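Side-chain contact in putative lipoprotein YcdA (Bacillus subtilis subsp. subtilis str. 168, PDB 4R4G), which is of unknown function but is probably a membrane-anchored lipoprotein, with an Ig-like N-terminal domain joined to a C-terminal domain of helices and a mixed sheet: residues A[156-161]-A[214-219]. Numbering follows the deposited sequence.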
loop_
_atom_site.group_PDB
_atom_site.type_symbol
_atom_site.label_atom_id
_atom_site.label_comp_id
_atom_site.label_asym_id
_atom_site.label_seq_id
_atom_site.Cartn_x
_atom_site.Cartn_y
_atom_site.Cartn_z
ATOM N N VAL A 156 1.685 2.529 -16.239
ATOM C CA VAL A 156 1.650 1.746 -17.474
ATOM C C VAL A 156 0.227 1.541 -18.002
ATOM O O VAL A 156 0.040 1.653 -19.214
ATOM C CB VAL A 156 2.410 0.395 -17.378
ATOM C CG1 VAL A 156 3.857 0.613 -16.957
ATOM C CG2 VAL A 156 1.722 -0.592 -16.447
ATOM N N LEU A 157 -0.755 1.239 -17.131
ATOM C CA LEU A 157 -2.122 0.956 -17.554
ATOM C C LEU A 157 -2.972 2.152 -17.798
ATOM O O LEU A 157 -3.710 2.155 -18.776
ATOM C CB LEU A 157 -2.877 0.112 -16.531
ATOM C CG LEU A 157 -2.399 -1.280 -16.211
ATOM C CD1 LEU A 157 -3.274 -1.862 -15.152
ATOM C CD2 LEU A 157 -2.390 -2.161 -17.437
ATOM N N LEU A 158 -3.006 3.101 -16.857
ATOM C CA LEU A 158 -3.929 4.226 -16.954
ATOM C C LEU A 158 -3.325 5.454 -17.600
ATOM O O LEU A 158 -4.026 6.146 -18.334
ATOM C CB LEU A 158 -4.461 4.568 -15.554
ATOM C CG LEU A 158 -5.394 3.508 -14.968
ATOM C CD1 LEU A 158 -5.416 3.571 -13.516
ATOM C CD2 LEU A 158 -6.801 3.643 -15.505
ATOM N N PHE A 159 -2.048 5.728 -17.341
ATOM C CA PHE A 159 -1.406 6.922 -17.870
ATOM C C PHE A 159 -0.695 6.690 -19.184
ATOM O O PHE A 159 -0.295 7.658 -19.826
ATOM C CB PHE A 159 -0.412 7.489 -16.842
ATOM C CG PHE A 159 -1.011 7.995 -15.547
ATOM C CD1 PHE A 159 -2.377 8.222 -15.429
ATOM C CD2 PHE A 159 -0.206 8.245 -14.443
ATOM C CE1 PHE A 159 -2.921 8.698 -14.238
ATOM C CE2 PHE A 159 -0.753 8.703 -13.249
ATOM C CZ PHE A 159 -2.106 8.928 -13.155
ATOM N N GLY A 160 -0.519 5.432 -19.573
ATOM C CA GLY A 160 0.215 5.073 -20.785
ATOM C C GLY A 160 1.691 5.427 -20.689
ATOM O O GLY A 160 2.411 5.369 -21.680
ATOM N N LYS A 161 2.154 5.797 -19.489
ATOM C CA LYS A 161 3.521 6.197 -19.199
ATOM C C LYS A 161 4.461 4.997 -19.268
ATOM O O LYS A 161 4.044 3.856 -19.049
ATOM C CB LYS A 161 3.571 6.842 -17.793
ATOM C CG LYS A 161 4.664 7.894 -17.589
ATOM C CD LYS A 161 4.521 8.604 -16.233
ATOM C CE LYS A 161 5.783 9.325 -15.798
ATOM N NZ LYS A 161 5.798 9.613 -14.332
ATOM N N GLU A 214 -3.660 9.776 -22.264
ATOM C CA GLU A 214 -2.855 10.993 -22.293
ATOM C C GLU A 214 -3.486 12.041 -21.386
ATOM O O GLU A 214 -2.762 12.711 -20.646
ATOM C CB GLU A 214 -2.647 11.521 -23.712
ATOM C CG GLU A 214 -1.342 12.298 -23.835
ATOM C CD GLU A 214 -1.413 13.575 -24.659
ATOM O OE1 GLU A 214 -1.644 13.493 -25.891
ATOM O OE2 GLU A 214 -1.198 14.661 -24.070
ATOM N N GLY A 215 -4.823 12.099 -21.393
ATOM C CA GLY A 215 -5.605 12.995 -20.550
ATOM C C GLY A 215 -5.404 12.697 -19.077
ATOM O O GLY A 215 -5.106 13.604 -18.298
ATOM N N LEU A 216 -5.513 11.413 -18.689
ATOM C CA LEU A 216 -5.341 11.001 -17.302
ATOM C C LEU A 216 -3.925 11.238 -16.830
ATOM O O LEU A 216 -3.752 11.692 -15.707
ATOM C CB LEU A 216 -5.744 9.537 -17.079
ATOM C CG LEU A 216 -7.200 9.143 -17.399
ATOM C CD1 LEU A 216 -7.423 7.669 -17.151
ATOM C CD2 LEU A 216 -8.208 9.924 -16.573
ATOM N N SER A 217 -2.918 11.004 -17.680
ATOM C CA SER A 217 -1.503 11.191 -17.317
ATOM C C SER A 217 -1.204 12.615 -16.882
ATOM O O SER A 217 -0.349 12.819 -16.025
ATOM C CB SER A 217 -0.577 10.804 -18.472
ATOM O OG SER A 217 -0.439 11.845 -19.424
ATOM N N LYS A 218 -1.918 13.583 -17.454
ATOM C CA LYS A 218 -1.725 15.015 -17.230
ATOM C C LYS A 218 -2.756 15.664 -16.289
ATOM O O LYS A 218 -2.384 16.492 -15.468
ATOM C CB LYS A 218 -1.776 15.742 -18.586
ATOM C CG LYS A 218 -0.503 15.577 -19.403
ATOM C CD LYS A 218 -0.707 15.794 -20.904
ATOM C CE LYS A 218 -0.584 17.233 -21.373
ATOM N NZ LYS A 218 -0.913 17.365 -22.824
ATOM N N ASN A 219 -4.040 15.343 -16.455
ATOM C CA ASN A 219 -5.138 16.008 -15.756
ATOM C C ASN A 219 -5.760 15.180 -14.624
ATOM O O ASN A 219 -6.858 15.492 -14.171
ATOM C CB ASN A 219 -6.212 16.406 -16.778
ATOM C CG ASN A 219 -5.646 16.987 -18.057
ATOM O OD1 ASN A 219 -4.657 17.743 -18.033
ATOM N ND2 ASN A 219 -6.248 16.616 -19.207
#
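Phe159 lies obliquely against the backbone of Leu216 and Ser217, and this is the tight part of the contact. Its CD1 is 3.6 Å from Ser217 N, and CE1 is 3.4 Å from Leu216 O. CG sits anti to its own carbonyl carbon (chi1 -65°), which sets the ring beside Ser217 N and Leu216 O. Leu216 CB packs against Phe159 CD1 at 4.0 Å. Leu158 joins more loosely, with its CD2 4.4 Å from Leu216 CD1, on the buried side next to Phe181 of helix 174-192. The contact brings the chain following helix 145-157 against the C-terminal part of helix 203-219 in the C-terminal domain, a DUF5105 region of the NTF2 clan. Gly160, with positive phi, is where the chain leaves helical geometry after helix 145-157. With an alanine in place of Phe159, the Leu216 carbonyl and CB would probably lose cover, opening a gap beside the helix. No hydrogen bond crosses between the segments. Ser217 CB meets Phe159 O, while its OG bonds back to Glu214 O at 2.8 Å, 27° from the carbonyl plane. On the solvent side the packing stops: Lys218 points away from 156-161, and its NZ salt-bridges Glu214 OE2 at 3.0 Å.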